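Local atomic coordinates of thioesterase domain-containing protein (Pseudomonas aeruginosa, PDB entry 1ZKI), a protein that adopts the hotdog fold of the thioesterases and probably hydrolyses acyl-CoA thioesters. Residues S68-D73 with R106-E111. Numbering follows the deposited sequence.
Sequences SSHGFD and RSLVVE
L108 carries the van der Waals side of this contact by offering its two methyl groups to successive residues at the end of helix 51-70. Its CD2 lies 4.2 Å from OG of S69, while its CD1 comes within 4.3 Å of CD2 of H70. CD1 of L108 meets the imidazole at its edge, near the ring plane, so there is no stacking over a face. With CG beside the backbone N (chi1 -54°) and anti to the carbonyl carbon, L108 directs its isobutyl group at the helix end, where CD1 and CD2 separate toward H70 and S69. The side chains of S69, H70 and L108 all set out from the backbone toward the facing segment. With S69 and L108 still 9.4 Å apart at their CA atoms and just 94 Å² buried in total, side-chain ends alone bridge the two segments.

No hydrogen bond crosses between them; the polar interactions instead fix the imidazole. ND1 of H70 donates to O of G71 over 2.8 Å, with an N-H...O angle of 147° and the acceptor close to the ring plane. NE2, on the other side of the ring, is hydrogen-bonded to S76 OG, so both nitrogens are engaged and ring rotation is restrained. G71 is the first residue to leave helical geometry, with positive phi (91°), and in this conformation its carbonyl oxygen lies within bonding distance of ND1.

Within the hotdog fold, the contact joins the last turn of the central helix 51-70 to the beginning of strand 107-116 in the antiparallel sheet that wraps it. Both strands flanking 107-116 add to the packing: A103 of strand 93-103 touches both S69 and L108, and Q130 of strand 119-130 touches both H70 and L108.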
loop_
_atom_site.group_PDB
_atom_site.type_symbol
_atom_site.label_atom_id
_atom_site.label_comp_id
_atom_site.label_asym_id
_atom_site.label_seq_id
_atom_site.Cartn_x
_atom_site.Cartn_y
_atom_site.Cartn_z
ATOM N N SER A 68 13.212 13.428 2.026
ATOM C CA SER A 68 12.642 14.499 2.848
ATOM C C SER A 68 12.566 14.084 4.315
ATOM O O SER A 68 12.463 14.936 5.199
ATOM C CB SER A 68 11.273 14.916 2.333
ATOM O OG SER A 68 10.305 13.936 2.635
ATOM N N SER A 69 12.632 12.779 4.565
ATOM C CA SER A 69 12.624 12.225 5.918
ATOM C C SER A 69 14.026 12.191 6.522
ATOM O O SER A 69 14.241 12.698 7.634
ATOM C CB SER A 69 12.037 10.809 5.892
ATOM O OG SER A 69 12.135 10.202 7.164
ATOM N N HIS A 70 14.979 11.584 5.809
ATOM C CA HIS A 70 16.355 11.477 6.331
ATOM C C HIS A 70 17.281 12.654 5.979
ATOM O O HIS A 70 18.404 12.756 6.506
ATOM C CB HIS A 70 17.013 10.123 5.999
ATOM C CG HIS A 70 17.049 9.783 4.540
ATOM N ND1 HIS A 70 17.712 10.549 3.601
ATOM C CD2 HIS A 70 16.554 8.715 3.868
ATOM C CE1 HIS A 70 17.589 9.987 2.411
ATOM N NE2 HIS A 70 16.889 8.873 2.544
ATOM N N GLY A 71 16.804 13.546 5.112
ATOM C CA GLY A 71 17.601 14.681 4.647
ATOM C C GLY A 71 18.365 14.331 3.385
ATOM O O GLY A 71 18.734 13.168 3.167
ATOM N N PHE A 72 18.617 15.344 2.557
ATOM C CA PHE A 72 19.315 15.145 1.280
ATOM C C PHE A 72 20.817 14.961 1.465
ATOM O O PHE A 72 21.537 14.644 0.510
ATOM C CB PHE A 72 18.996 16.278 0.297
ATOM C CG PHE A 72 17.650 16.142 -0.345
ATOM C CD1 PHE A 72 17.518 15.539 -1.600
ATOM C CD2 PHE A 72 16.505 16.576 0.319
ATOM C CE1 PHE A 72 16.259 15.391 -2.200
ATOM C CE2 PHE A 72 15.242 16.428 -0.264
ATOM C CZ PHE A 72 15.115 15.830 -1.529
ATOM N N ASP A 73 21.275 15.138 2.703
ATOM C CA ASP A 73 22.662 14.877 3.079
ATOM C C ASP A 73 22.879 13.394 3.398
ATOM O O ASP A 73 23.997 12.976 3.713
ATOM C CB ASP A 73 23.048 15.736 4.286
ATOM C CG ASP A 73 22.259 15.373 5.546
ATOM O OD1 ASP A 73 21.047 15.047 5.442
ATOM O OD2 ASP A 73 22.855 15.422 6.648
ATOM N N ARG A 106 17.506 1.386 9.774
ATOM C CA ARG A 106 18.026 0.601 8.654
ATOM C C ARG A 106 17.104 0.530 7.438
ATOM O O ARG A 106 17.572 0.317 6.313
ATOM C CB ARG A 106 18.384 -0.803 9.125
ATOM C CG ARG A 106 19.607 -0.836 10.018
ATOM C CD ARG A 106 19.874 -2.233 10.505
ATOM N NE ARG A 106 19.711 -3.218 9.434
ATOM C CZ ARG A 106 19.786 -4.534 9.615
ATOM N NH1 ARG A 106 20.032 -5.031 10.825
ATOM N NH2 ARG A 106 19.622 -5.352 8.583
ATOM N N SER A 107 15.808 0.714 7.653
ATOM C CA SER A 107 14.873 0.677 6.538
ATOM C C SER A 107 13.752 1.685 6.677
ATOM O O SER A 107 13.431 2.135 7.783
ATOM C CB SER A 107 14.303 -0.736 6.357
ATOM O OG SER A 107 13.566 -1.124 7.500
ATOM N N LEU A 108 13.173 2.037 5.535
ATOM C CA LEU A 108 12.008 2.895 5.487
ATOM C C LEU A 108 10.923 2.190 4.686
ATOM O O LEU A 108 11.211 1.509 3.706
ATOM C CB LEU A 108 12.319 4.252 4.846
ATOM C CG LEU A 108 13.466 5.125 5.360
ATOM C CD1 LEU A 108 14.726 4.877 4.527
ATOM C CD2 LEU A 108 13.075 6.587 5.305
ATOM N N VAL A 109 9.679 2.344 5.123
ATOM C CA VAL A 109 8.534 1.866 4.366
ATOM C C VAL A 109 7.781 3.079 3.836
ATOM O O VAL A 109 7.529 4.053 4.582
ATOM C CB VAL A 109 7.601 1.017 5.230
ATOM C CG1 VAL A 109 6.452 0.441 4.390
ATOM C CG2 VAL A 109 8.392 -0.107 5.911
ATOM N N VAL A 110 7.408 3.010 2.564
ATOM C CA VAL A 110 6.791 4.152 1.882
ATOM C C VAL A 110 5.605 3.674 1.062
ATOM O O VAL A 110 5.648 2.560 0.514
ATOM C CB VAL A 110 7.801 4.860 0.914
ATOM C CG1 VAL A 110 7.229 6.183 0.383
ATOM C CG2 VAL A 110 9.131 5.106 1.593
ATOM N N GLU A 111 4.527 4.469 1.029
ATOM C CA GLU A 111 3.408 4.178 0.137
ATOM C C GLU A 111 3.280 5.319 -0.852
ATOM O O GLU A 111 3.823 6.407 -0.615
ATOM C CB GLU A 111 2.096 3.990 0.911
ATOM C CG GLU A 111 1.574 5.253 1.573
ATOM C CD GLU A 111 0.136 5.106 2.133
ATOM O OE1 GLU A 111 -0.554 4.113 1.813
ATOM O OE2 GLU A 111 -0.296 5.999 2.890
#